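Side-chain contacts in 2-methyl-aconitate isomerase (Shewanella oneidensis, PDB 5K87), which isomerises 2-methyl-trans-aconitate to 2-methyl-cis-aconitate by base-catalysed proton abstraction, in the 2-methylcitrate route of propionate breakdown: residues Q32-A37 against D46-R51; V139-A144 against I150-P155; K254-R259 against D273-R278; K299-E304 against S359-V364. The protein carries 1 engineered substitution. All blocks are in the same frame, centred on the assembly; numbering follows the deposited sequence.

Contact 1: residues Q32-A37 against D46-R51; sequences QDLPEA and DALLLR
Pro35 and Leu48 mark the nearest approach of the two backbones, their CA atoms 9.0 Å apart, so the loop after strand 24-30 and the helix 43-53 that follows it meet through side chains alone. One methyl carries the contact. The CB of Leu48 already points toward the loop, and with CG opposite the backbone N (chi1 171°) CD2 leads. That methyl of Leu48 lies 3.7 Å from Pro35 CD, touching the ring at its CD methylene; the ring's CG is slightly farther. Leu48 CD2 also sits 4.0 Å from Leu34 CD2, the two leucine side chains crossing at a slant. Proline suits the loop because its fixed ring offers a rigid apolar surface, while the branched ends of the leucines give each of them a second methyl for other neighbours. Leu34 also packs on Phe29 of strand 24-30 and Ile78 of strand 75-81, and Leu48 on Val396 near the chain's end, which places the cluster between helix and strands. With carbon meeting carbon throughout, the attraction is dispersion and the exclusion of water, a contact that depends on shape and imposes little directional demand.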
loop_
_atom_site.group_PDB
_atom_site.type_symbol
_atom_site.label_atom_id
_atom_site.label_comp_id
_atom_site.label_asym_id
_atom_site.label_seq_id
_atom_site.Cartn_x
_atom_site.Cartn_y
_atom_site.Cartn_z
ATOM N N GLN A 32 12.394 -24.015 2.313
ATOM C CA GLN A 32 13.177 -24.677 1.269
ATOM C C GLN A 32 13.207 -23.932 -0.070
ATOM O O GLN A 32 14.043 -24.229 -0.928
ATOM C CB GLN A 32 12.707 -26.119 1.060
ATOM C CG GLN A 32 11.369 -26.229 0.364
ATOM C CD GLN A 32 10.766 -27.613 0.467
ATOM O OE1 GLN A 32 11.015 -28.472 -0.375
ATOM N NE2 GLN A 32 9.958 -27.832 1.501
ATOM N N ASP A 33 12.302 -22.979 -0.258
ATOM C CA ASP A 33 12.277 -22.186 -1.486
ATOM C C ASP A 33 13.236 -20.998 -1.435
ATOM O O ASP A 33 13.514 -20.375 -2.458
ATOM C CB ASP A 33 10.859 -21.697 -1.771
ATOM C CG ASP A 33 9.915 -22.825 -2.143
ATOM O OD1 ASP A 33 10.391 -23.836 -2.707
ATOM O OD2 ASP A 33 8.698 -22.700 -1.891
ATOM N N LEU A 34 13.737 -20.675 -0.251
ATOM C CA LEU A 34 14.640 -19.538 -0.108
ATOM C C LEU A 34 16.021 -19.875 -0.640
ATOM O O LEU A 34 16.425 -21.039 -0.617
ATOM C CB LEU A 34 14.759 -19.146 1.363
ATOM C CG LEU A 34 13.480 -18.639 2.034
ATOM C CD1 LEU A 34 13.703 -18.437 3.525
ATOM C CD2 LEU A 34 13.011 -17.349 1.363
ATOM N N PRO A 35 16.753 -18.856 -1.116
ATOM C CA PRO A 35 18.163 -19.080 -1.450
ATOM C C PRO A 35 18.903 -19.678 -0.254
ATOM O O PRO A 35 18.562 -19.376 0.890
ATOM C CB PRO A 35 18.681 -17.667 -1.744
ATOM C CG PRO A 35 17.471 -16.897 -2.162
ATOM C CD PRO A 35 16.334 -17.464 -1.356
ATOM N N GLU A 36 19.898 -20.518 -0.520
ATOM C CA GLU A 36 20.602 -21.244 0.525
ATOM C C GLU A 36 21.031 -20.358 1.694
ATOM O O GLU A 36 20.794 -20.699 2.854
ATOM C CB GLU A 36 21.823 -21.949 -0.074
ATOM C CG GLU A 36 22.547 -22.864 0.900
ATOM C CD GLU A 36 23.728 -23.580 0.266
ATOM O OE1 GLU A 36 24.531 -24.178 1.011
ATOM O OE2 GLU A 36 23.853 -23.545 -0.977
ATOM N N ALA A 37 21.636 -19.215 1.388
ATOM C CA ALA A 37 22.124 -18.310 2.426
ATOM C C ALA A 37 21.014 -17.794 3.338
ATOM O O ALA A 37 21.265 -17.455 4.490
ATOM C CB ALA A 37 22.872 -17.142 1.803
ATOM N N ASP A 46 17.586 -11.396 6.008
ATOM C CA ASP A 46 17.017 -10.080 6.242
ATOM C C ASP A 46 17.127 -9.208 5.000
ATOM O O ASP A 46 16.181 -8.514 4.644
ATOM C CB ASP A 46 17.689 -9.377 7.423
ATOM C CG ASP A 46 17.360 -10.010 8.757
ATOM O OD1 ASP A 46 16.461 -10.871 8.836
ATOM O OD2 ASP A 46 18.002 -9.620 9.765
ATOM N N ALA A 47 18.273 -9.256 4.326
ATOM C CA ALA A 47 18.471 -8.457 3.122
ATOM C C ALA A 47 17.486 -8.847 2.017
ATOM O O ALA A 47 16.967 -7.984 1.307
ATOM C CB ALA A 47 19.896 -8.586 2.619
ATOM N N LEU A 48 17.252 -10.145 1.863
ATOM C CA LEU A 48 16.308 -10.634 0.866
ATOM C C LEU A 48 14.909 -10.115 1.165
ATOM O O LEU A 48 14.234 -9.569 0.289
ATOM C CB LEU A 48 16.296 -12.161 0.843
ATOM C CG LEU A 48 15.202 -12.794 -0.015
ATOM C CD1 LEU A 48 15.380 -12.407 -1.465
ATOM C CD2 LEU A 48 15.225 -14.301 0.160
ATOM N N LEU A 49 14.482 -10.254 2.413
ATOM C CA LEU A 49 13.131 -9.864 2.789
ATOM C C LEU A 49 12.942 -8.356 2.671
ATOM O O LEU A 49 11.896 -7.884 2.231
ATOM C CB LEU A 49 12.808 -10.342 4.200
ATOM C CG LEU A 49 12.807 -11.864 4.353
ATOM C CD1 LEU A 49 12.547 -12.275 5.776
ATOM C CD2 LEU A 49 11.774 -12.470 3.453
ATOM N N LEU A 50 13.951 -7.590 3.075
ATOM C CA LEU A 50 13.904 -6.144 2.897
ATOM C C LEU A 50 13.682 -5.774 1.437
ATOM O O LEU A 50 12.822 -4.936 1.120
ATOM C CB LEU A 50 15.191 -5.500 3.420
ATOM C CG LEU A 50 15.295 -5.374 4.943
ATOM C CD1 LEU A 50 16.754 -5.205 5.354
ATOM C CD2 LEU A 50 14.476 -4.197 5.446
ATOM N N ARG A 51 14.425 -6.399 0.539
ATOM C CA ARG A 51 14.327 -6.051 -0.864
ATOM C C ARG A 51 13.004 -6.511 -1.469
ATOM O O ARG A 51 12.441 -5.825 -2.313
ATOM C CB ARG A 51 15.510 -6.640 -1.629
ATOM C CG ARG A 51 15.711 -6.031 -2.993
ATOM C CD ARG A 51 15.999 -4.538 -2.906
ATOM N NE ARG A 51 15.959 -3.946 -4.234
ATOM C CZ ARG A 51 14.840 -3.581 -4.845
ATOM N NH1 ARG A 51 13.666 -3.729 -4.231
ATOM N NH2 ARG A 51 14.894 -3.051 -6.054
#

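Contact 2: residues V139-A144 against I150-P155; sequences VRIWQA and IIAHVP
Ile141 and Ile150 stand as neighbours on one face of an antiparallel pair, with Ile141 CB 4.4 Å from Ile150 CB. In Ile141, chi1 -59° with chi2 162° carries CD1 diagonally to Ala152 CB, at 4.1 Å, where a small residue suits the place because the isoleucine tip comes up beside it. Farther along this face the valines cross at a slant, Val139 CG2 lying 4.2 Å from Val154 CG2. At the turn end, Gln143 runs alongside Ile150, with its CG 3.7 Å from Ile150 CD1; only its aliphatic part is used here, since its amide bonds to Asn145 and Ile146 in the turn. Arg140 and Ile151 occupy the reverse face, side by side and pointing the same way. Ile151 CD1 rests 3.9 Å from Arg140 CG, while the guanidinium forms a salt bridge with Asp88. Straight backbone bonds fix the register: Val139 N to Ala152 O is 2.8 Å, and Ile150 N to Ile141 O is 2.9 Å. The branched residues on the face of Ile141 pack against helix 113-122. This is a beta hairpin of the diaminopimelate epimerase-like fold, in which a strongly curved sheet wraps round a central helix.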
loop_
_atom_site.group_PDB
_atom_site.type_symbol
_atom_site.label_atom_id
_atom_site.label_comp_id
_atom_site.label_asym_id
_atom_site.label_seq_id
_atom_site.Cartn_x
_atom_site.Cartn_y
_atom_site.Cartn_z
ATOM N N VAL A 139 -4.581 -27.316 12.148
ATOM C CA VAL A 139 -3.151 -27.111 11.965
ATOM C C VAL A 139 -2.541 -26.653 13.277
ATOM O O VAL A 139 -2.946 -25.624 13.836
ATOM C CB VAL A 139 -2.865 -26.064 10.868
ATOM C CG1 VAL A 139 -1.372 -25.904 10.676
ATOM C CG2 VAL A 139 -3.520 -26.478 9.563
ATOM N N ARG A 140 -1.567 -27.415 13.763
ATOM C CA ARG A 140 -0.891 -27.104 15.013
ATOM C C ARG A 140 0.387 -26.342 14.692
ATOM O O ARG A 140 1.350 -26.899 14.161
ATOM C CB ARG A 140 -0.596 -28.393 15.785
ATOM C CG ARG A 140 -1.857 -29.235 16.064
ATOM C CD ARG A 140 -1.520 -30.681 16.436
ATOM N NE ARG A 140 -0.805 -31.348 15.355
ATOM C CZ ARG A 140 -0.206 -32.530 15.464
ATOM N NH1 ARG A 140 -0.230 -33.188 16.616
ATOM N NH2 ARG A 140 0.430 -33.045 14.422
ATOM N N ILE A 141 0.369 -25.044 14.971
ATOM C CA ILE A 141 1.456 -24.161 14.568
ATOM C C ILE A 141 2.397 -23.915 15.734
ATOM O O ILE A 141 1.956 -23.553 16.824
ATOM C CB ILE A 141 0.905 -22.803 14.083
ATOM C CG1 ILE A 141 -0.053 -22.993 12.902
ATOM C CG2 ILE A 141 2.041 -21.888 13.690
ATOM C CD1 ILE A 141 -0.953 -21.808 12.645
ATOM N N TRP A 142 3.687 -24.113 15.508
ATOM C CA TRP A 142 4.703 -23.692 16.460
ATOM C C TRP A 142 5.141 -22.292 16.065
ATOM O O TRP A 142 5.763 -22.086 15.017
ATOM C CB TRP A 142 5.891 -24.651 16.456
ATOM C CG TRP A 142 7.002 -24.231 17.372
ATOM C CD1 TRP A 142 8.269 -23.859 17.013
ATOM C CD2 TRP A 142 6.947 -24.143 18.801
ATOM N NE1 TRP A 142 9.005 -23.549 18.134
ATOM C CE2 TRP A 142 8.217 -23.709 19.238
ATOM C CE3 TRP A 142 5.948 -24.387 19.750
ATOM C CZ2 TRP A 142 8.512 -23.524 20.592
ATOM C CZ3 TRP A 142 6.245 -24.190 21.097
ATOM C CH2 TRP A 142 7.519 -23.768 21.498
ATOM N N GLN A 143 4.768 -21.327 16.894
ATOM C CA GLN A 143 5.146 -19.940 16.687
ATOM C C GLN A 143 6.581 -19.812 17.172
ATOM O O GLN A 143 6.837 -19.796 18.376
ATOM C CB GLN A 143 4.198 -19.006 17.443
ATOM C CG GLN A 143 3.916 -17.706 16.696
ATOM C CD GLN A 143 5.193 -16.983 16.332
ATOM O OE1 GLN A 143 6.134 -16.932 17.121
ATOM N NE2 GLN A 143 5.250 -16.445 15.119
ATOM N N ALA A 144 7.515 -19.759 16.231
ATOM C CA ALA A 144 8.924 -19.848 16.556
ATOM C C ALA A 144 9.556 -18.534 16.996
ATOM O O ALA A 144 10.658 -18.546 17.549
ATOM C CB ALA A 144 9.695 -20.455 15.385
ATOM N N ILE A 150 -0.072 -22.266 18.478
ATOM C CA ILE A 150 -1.297 -21.648 17.982
ATOM C C ILE A 150 -1.984 -22.653 17.070
ATOM O O ILE A 150 -1.320 -23.348 16.310
ATOM C CB ILE A 150 -1.011 -20.355 17.224
ATOM C CG1 ILE A 150 -0.275 -19.366 18.123
ATOM C CG2 ILE A 150 -2.299 -19.770 16.702
ATOM C CD1 ILE A 150 0.311 -18.222 17.371
ATOM N N ILE A 151 -3.301 -22.773 17.178
ATOM C CA ILE A 151 -4.060 -23.716 16.369
ATOM C C ILE A 151 -4.882 -22.957 15.332
ATOM O O ILE A 151 -5.505 -21.940 15.652
ATOM C CB ILE A 151 -5.024 -24.528 17.249
ATOM C CG1 ILE A 151 -4.282 -25.184 18.421
ATOM C CG2 ILE A 151 -5.778 -25.544 16.422
ATOM C CD1 ILE A 151 -3.231 -26.188 18.014
ATOM N N ALA A 152 -4.881 -23.435 14.089
ATOM C CA ALA A 152 -5.766 -22.876 13.071
ATOM C C ALA A 152 -6.663 -23.975 12.525
ATOM O O ALA A 152 -6.168 -24.993 12.047
ATOM C CB ALA A 152 -4.965 -22.250 11.950
ATOM N N HIS A 153 -7.973 -23.781 12.617
ATOM C CA HIS A 153 -8.933 -24.751 12.100
ATOM C C HIS A 153 -9.305 -24.334 10.691
ATOM O O HIS A 153 -10.154 -23.471 10.490
ATOM C CB HIS A 153 -10.170 -24.827 12.999
ATOM C CG HIS A 153 -9.858 -25.187 14.416
ATOM N ND1 HIS A 153 -9.574 -26.475 14.812
ATOM C CD2 HIS A 153 -9.780 -24.423 15.529
ATOM C CE1 HIS A 153 -9.342 -26.490 16.114
ATOM N NE2 HIS A 153 -9.456 -25.259 16.571
ATOM N N VAL A 154 -8.645 -24.944 9.714
ATOM C CA VAL A 154 -8.792 -24.522 8.327
ATOM C C VAL A 154 -9.773 -25.426 7.593
ATOM O O VAL A 154 -9.591 -26.639 7.574
ATOM C CB VAL A 154 -7.439 -24.534 7.603
ATOM C CG1 VAL A 154 -7.589 -24.032 6.172
ATOM C CG2 VAL A 154 -6.411 -23.706 8.382
ATOM N N PRO A 155 -10.805 -24.839 6.979
ATOM C CA PRO A 155 -11.768 -25.670 6.249
ATOM C C PRO A 155 -11.180 -26.226 4.958
ATOM O O PRO A 155 -10.400 -25.550 4.268
ATOM C CB PRO A 155 -12.913 -24.704 5.957
ATOM C CG PRO A 155 -12.258 -23.351 5.911
ATOM C CD PRO A 155 -11.159 -23.408 6.944
#

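Contact 3: residues K254-R259 against D273-R278; sequences KFETIR and DEAASR
Arg259 first runs out extended (chi1 -168°) and then bends at chi3 (72°), which swings its guanidinium off helix 249-266 to the carbonyl of Arg278; Glu256, one turn earlier, bends at chi2 (57°) to meet the same group. Two edges of the guanidinium are used. Side-on, NE of Arg259 bonds Glu256 OE1 at 2.9 Å, and NH2 of Arg259 meets the syn lone pair of Glu256 OE2 at 3.0 Å, a two-pronged salt bridge. End-on, NH1 and NH2 of Arg259 converge on the single oxygen Arg278 O, at 3.1 and 2.9 Å. NH1 lies in the plane of that carbonyl, whereas NH2 is tilted from it. Ala275 lies alongside, its CB 3.9 Å from Arg259 NH2, and its small methyl lets the charged pair come close to the turn. NH1 also bonds Pro282 O, next to the substrate-binding Lys283, and Gln279 donates to Glu256 OE2. A leucine in place of Arg259 would probably leave the carboxylate of Glu256 without its charged mate and Arg278 O without either donor. The buried positive charge is probably largely balanced by the Glu256 carboxylate, and its planar array of N-H groups ties the helix to the loop before strand 283-288.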
loop_
_atom_site.group_PDB
_atom_site.type_symbol
_atom_site.label_atom_id
_atom_site.label_comp_id
_atom_site.label_asym_id
_atom_site.label_seq_id
_atom_site.Cartn_x
_atom_site.Cartn_y
_atom_site.Cartn_z
ATOM N N LYS A 254 4.377 11.540 22.063
ATOM C CA LYS A 254 3.949 11.268 23.427
ATOM C C LYS A 254 3.730 9.771 23.640
ATOM O O LYS A 254 4.227 9.197 24.611
ATOM C CB LYS A 254 2.686 12.055 23.766
ATOM C CG LYS A 254 2.219 11.909 25.209
ATOM C CD LYS A 254 1.048 12.847 25.466
ATOM C CE LYS A 254 0.505 12.710 26.876
ATOM N NZ LYS A 254 -0.685 13.592 27.065
ATOM N N PHE A 255 3.003 9.133 22.724
ATOM C CA PHE A 255 2.803 7.688 22.800
ATOM C C PHE A 255 4.124 6.940 22.839
ATOM O O PHE A 255 4.272 5.983 23.596
ATOM C CB PHE A 255 1.976 7.180 21.621
ATOM C CG PHE A 255 0.498 7.297 21.820
ATOM C CD1 PHE A 255 -0.144 6.555 22.797
ATOM C CD2 PHE A 255 -0.259 8.112 21.001
ATOM C CE1 PHE A 255 -1.510 6.651 22.971
ATOM C CE2 PHE A 255 -1.626 8.211 21.164
ATOM C CZ PHE A 255 -2.254 7.485 22.156
ATOM N N GLU A 256 5.085 7.384 22.037
ATOM C CA GLU A 256 6.364 6.696 21.987
ATOM C C GLU A 256 7.130 6.800 23.309
ATOM O O GLU A 256 7.744 5.831 23.743
ATOM C CB GLU A 256 7.199 7.157 20.790
ATOM C CG GLU A 256 8.574 6.477 20.694
ATOM C CD GLU A 256 8.530 4.947 20.628
ATOM O OE1 GLU A 256 7.475 4.345 20.328
ATOM O OE2 GLU A 256 9.586 4.331 20.870
ATOM N N THR A 257 7.097 7.976 23.936
ATOM C CA THR A 257 7.762 8.152 25.226
ATOM C C THR A 257 7.109 7.280 26.298
ATOM O O THR A 257 7.796 6.659 27.103
ATOM C CB THR A 257 7.785 9.631 25.671
ATOM O OG1 THR A 257 8.423 10.426 24.661
ATOM C CG2 THR A 257 8.556 9.773 26.976
ATOM N N ILE A 258 5.782 7.216 26.292
ATOM C CA ILE A 258 5.065 6.374 27.236
ATOM C C ILE A 258 5.396 4.896 26.987
ATOM O O ILE A 258 5.642 4.141 27.929
ATOM C CB ILE A 258 3.550 6.613 27.191
ATOM C CG1 ILE A 258 3.233 8.073 27.539
ATOM C CG2 ILE A 258 2.862 5.693 28.175
ATOM C CD1 ILE A 258 1.804 8.487 27.237
ATOM N N ARG A 259 5.424 4.497 25.713
ATOM C CA ARG A 259 5.762 3.124 25.346
ATOM C C ARG A 259 7.164 2.750 25.844
ATOM O O ARG A 259 7.373 1.665 26.379
ATOM C CB ARG A 259 5.655 2.921 23.831
ATOM C CG ARG A 259 5.705 1.458 23.394
ATOM C CD ARG A 259 5.823 1.322 21.868
ATOM N NE ARG A 259 7.149 1.719 21.415
ATOM C CZ ARG A 259 8.193 0.903 21.336
ATOM N NH1 ARG A 259 8.090 -0.390 21.624
ATOM N NH2 ARG A 259 9.358 1.389 20.947
ATOM N N ASP A 273 16.715 4.453 26.187
ATOM C CA ASP A 273 17.073 4.700 24.793
ATOM C C ASP A 273 16.926 3.479 23.897
ATOM O O ASP A 273 16.917 3.615 22.674
ATOM C CB ASP A 273 18.525 5.169 24.686
ATOM C CG ASP A 273 18.728 6.590 25.143
ATOM O OD1 ASP A 273 17.772 7.214 25.647
ATOM O OD2 ASP A 273 19.868 7.080 24.998
ATOM N N GLU A 274 16.833 2.293 24.492
ATOM C CA GLU A 274 16.698 1.059 23.720
ATOM C C GLU A 274 15.392 1.024 22.934
ATOM O O GLU A 274 15.261 0.276 21.966
ATOM C CB GLU A 274 16.751 -0.160 24.637
ATOM C CG GLU A 274 18.113 -0.460 25.218
ATOM C CD GLU A 274 18.100 -1.731 26.049
ATOM O OE1 GLU A 274 17.841 -2.811 25.476
ATOM O OE2 GLU A 274 18.322 -1.639 27.271
ATOM N N ALA A 275 14.419 1.836 23.336
ATOM C CA ALA A 275 13.122 1.797 22.670
ATOM C C ALA A 275 13.201 2.262 21.222
ATOM O O ALA A 275 12.367 1.882 20.404
ATOM C CB ALA A 275 12.098 2.611 23.438
ATOM N N ALA A 276 14.209 3.068 20.899
ATOM C CA ALA A 276 14.366 3.559 19.537
ATOM C C ALA A 276 14.562 2.423 18.538
ATOM O O ALA A 276 14.002 2.450 17.445
ATOM C CB ALA A 276 15.520 4.554 19.450
ATOM N N SER A 277 15.357 1.430 18.917
ATOM C CA SER A 277 15.638 0.316 18.028
ATOM C C SER A 277 14.625 -0.813 18.202
ATOM O O SER A 277 14.427 -1.615 17.288
ATOM C CB SER A 277 17.071 -0.193 18.234
ATOM O OG SER A 277 18.019 0.747 17.732
ATOM N N ARG A 278 13.979 -0.857 19.364
ATOM C CA ARG A 278 13.024 -1.913 19.689
ATOM C C ARG A 278 11.607 -1.359 19.518
ATOM O O ARG A 278 10.933 -1.033 20.495
ATOM C CB ARG A 278 13.252 -2.380 21.130
ATOM C CG ARG A 278 12.485 -3.630 21.538
ATOM C CD ARG A 278 12.424 -3.770 23.055
ATOM N NE ARG A 278 11.730 -4.986 23.465
ATOM C CZ ARG A 278 12.345 -6.083 23.896
ATOM N NH1 ARG A 278 11.639 -7.150 24.242
ATOM N NH2 ARG A 278 13.667 -6.108 23.987
#

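Contact 4: residues K299-E304 against S359-V364; sequences KTVAAE and SGTLRV
Val301 sits on the second strand of a small two-stranded antiparallel sheet, 293-294 with 300-301, and lays its isopropyl group against Gly360 and Thr361 at the start of strand 360-371. The packed part is small and wholly apolar. Val301 CG2 comes to 4.0 Å from Gly360 CA, so the valine touches bare backbone. Glycine is needed there in any case: at phi 136° and psi -136° a CB would be jammed against the carbonyl oxygen of Ser359. Val301 and Gly360 have CA atoms 6.4 Å apart, the nearest pair across the contact. Valine suits its side because its two methyls spread to two neighbours, and Val306 covers it further.

The outer side contrasts with this. Lys299, Thr300 and Glu304 are exposed and have no contact with the other segment, their polar ends suiting a solvent-facing edge. Thr361 stands between the two regimes. Its chi1 of 74° sets OG1 in the cleft flanked by its own N and C, where it hydrogen-bonds Arg354 NH1, on the strand paired with its own, which leaves the methyl branch to serve the apolar side. Val301 and Thr361 pass alongside one another, running opposite ways, and the closest approach of the whole contact is between Val301 CG1 and Thr361 CG2, at 3.8 Å.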
loop_
_atom_site.group_PDB
_atom_site.type_symbol
_atom_site.label_atom_id
_atom_site.label_comp_id
_atom_site.label_asym_id
_atom_site.label_seq_id
_atom_site.Cartn_x
_atom_site.Cartn_y
_atom_site.Cartn_z
ATOM N N LYS A 299 -19.694 2.736 8.953
ATOM C CA LYS A 299 -20.684 2.000 9.738
ATOM C C LYS A 299 -20.698 2.437 11.197
ATOM O O LYS A 299 -19.649 2.659 11.805
ATOM C CB LYS A 299 -20.427 0.493 9.676
ATOM C CG LYS A 299 -20.763 -0.168 8.353
ATOM C CD LYS A 299 -20.670 -1.682 8.492
ATOM C CE LYS A 299 -20.716 -2.383 7.146
ATOM N NZ LYS A 299 -20.331 -3.820 7.273
ATOM N N THR A 300 -21.892 2.545 11.765
ATOM C CA THR A 300 -22.015 2.874 13.172
ATOM C C THR A 300 -21.733 1.660 14.042
ATOM O O THR A 300 -22.297 0.586 13.833
ATOM C CB THR A 300 -23.413 3.418 13.508
ATOM O OG1 THR A 300 -23.649 4.612 12.752
ATOM C CG2 THR A 300 -23.519 3.739 14.991
ATOM N N VAL A 301 -20.832 1.834 15.005
ATOM C CA VAL A 301 -20.653 0.866 16.068
ATOM C C VAL A 301 -21.403 1.418 17.270
ATOM O O VAL A 301 -21.033 2.450 17.814
ATOM C CB VAL A 301 -19.163 0.702 16.423
ATOM C CG1 VAL A 301 -18.989 -0.273 17.574
ATOM C CG2 VAL A 301 -18.375 0.224 15.207
ATOM N N ALA A 302 -22.475 0.740 17.665
ATOM C CA ALA A 302 -23.274 1.175 18.803
ATOM C C ALA A 302 -22.602 0.776 20.111
ATOM O O ALA A 302 -21.953 -0.263 20.184
ATOM C CB ALA A 302 -24.676 0.573 18.718
ATOM N N ALA A 303 -22.764 1.590 21.150
ATOM C CA ALA A 303 -22.197 1.262 22.453
ATOM C C ALA A 303 -22.643 -0.128 22.903
ATOM O O ALA A 303 -21.862 -0.888 23.473
ATOM C CB ALA A 303 -22.586 2.311 23.482
ATOM N N GLU A 304 -23.893 -0.466 22.601
ATOM C CA GLU A 304 -24.464 -1.758 22.965
ATOM C C GLU A 304 -23.812 -2.925 22.231
ATOM O O GLU A 304 -23.952 -4.079 22.643
ATOM C CB GLU A 304 -25.975 -1.771 22.693
ATOM C CG GLU A 304 -26.793 -0.823 23.566
ATOM C CD GLU A 304 -26.608 0.644 23.200
ATOM O OE1 GLU A 304 -26.259 0.939 22.034
ATOM O OE2 GLU A 304 -26.810 1.501 24.087
ATOM N N SER A 359 -11.885 0.076 12.838
ATOM C CA SER A 359 -12.592 -0.487 11.687
ATOM C C SER A 359 -13.891 -1.217 12.032
ATOM O O SER A 359 -14.547 -1.743 11.132
ATOM C CB SER A 359 -11.675 -1.437 10.905
ATOM O OG SER A 359 -10.667 -0.719 10.214
ATOM N N GLY A 360 -14.262 -1.252 13.311
ATOM C CA GLY A 360 -15.439 -1.998 13.727
ATOM C C GLY A 360 -15.167 -2.784 14.987
ATOM O O GLY A 360 -14.553 -2.269 15.924
ATOM N N THR A 361 -15.612 -4.032 15.031
ATOM C CA THR A 361 -15.511 -4.787 16.274
ATOM C C THR A 361 -14.781 -6.109 16.079
ATOM O O THR A 361 -14.638 -6.592 14.957
ATOM C CB THR A 361 -16.893 -5.052 16.907
ATOM O OG1 THR A 361 -17.574 -6.064 16.162
ATOM C CG2 THR A 361 -17.733 -3.788 16.922
ATOM N N LEU A 362 -14.311 -6.679 17.184
ATOM C CA LEU A 362 -13.627 -7.965 17.172
ATOM C C LEU A 362 -13.943 -8.660 18.486
ATOM O O LEU A 362 -13.777 -8.074 19.558
ATOM C CB LEU A 362 -12.112 -7.755 17.018
ATOM C CG LEU A 362 -11.194 -8.927 16.661
ATOM C CD1 LEU A 362 -9.876 -8.380 16.119
ATOM C CD2 LEU A 362 -10.931 -9.859 17.832
ATOM N N ARG A 363 -14.414 -9.899 18.405
ATOM C CA ARG A 363 -14.697 -10.707 19.590
ATOM C C ARG A 363 -13.540 -11.662 19.857
ATOM O O ARG A 363 -13.103 -12.406 18.967
ATOM C CB ARG A 363 -15.980 -11.517 19.398
ATOM C CG ARG A 363 -16.373 -12.318 20.625
ATOM C CD ARG A 363 -17.578 -13.204 20.346
ATOM N NE ARG A 363 -18.107 -13.821 21.561
ATOM C CZ ARG A 363 -17.662 -14.963 22.076
ATOM N NH1 ARG A 363 -18.207 -15.450 23.185
ATOM N NH2 ARG A 363 -16.670 -15.619 21.487
ATOM N N VAL A 364 -13.047 -11.647 21.085
ATOM C CA VAL A 364 -11.982 -12.539 21.506
ATOM C C VAL A 364 -12.397 -13.188 22.819
ATOM O O VAL A 364 -12.925 -12.520 23.714
ATOM C CB VAL A 364 -10.628 -11.789 21.645
ATOM C CG1 VAL A 364 -10.763 -10.546 22.541
ATOM C CG2 VAL A 364 -9.549 -12.722 22.152
#

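Overall arrangement
The four contacts follow one another along the chain, and none touches another. Contacts 1 and 4 lie farthest apart, their centres about 40 Å from each other on opposite sides of the chain's centre; contacts 1 and 2 have the closest centres, about 24 Å. Contact 2 joins two paired strands, contacts 1 and 3 set a helix against a loop, and contact 4 sets a two-stranded sheet on strand 360-371. Contacts 2 and 3, about 32 Å apart between centres, each have a side chain close to the substrate site, Gln143 about 7 Å from the side chain of Cys109 and Arg259 about 6 Å from that of Lys283, consistent with a site assembled from distant parts of the sequence.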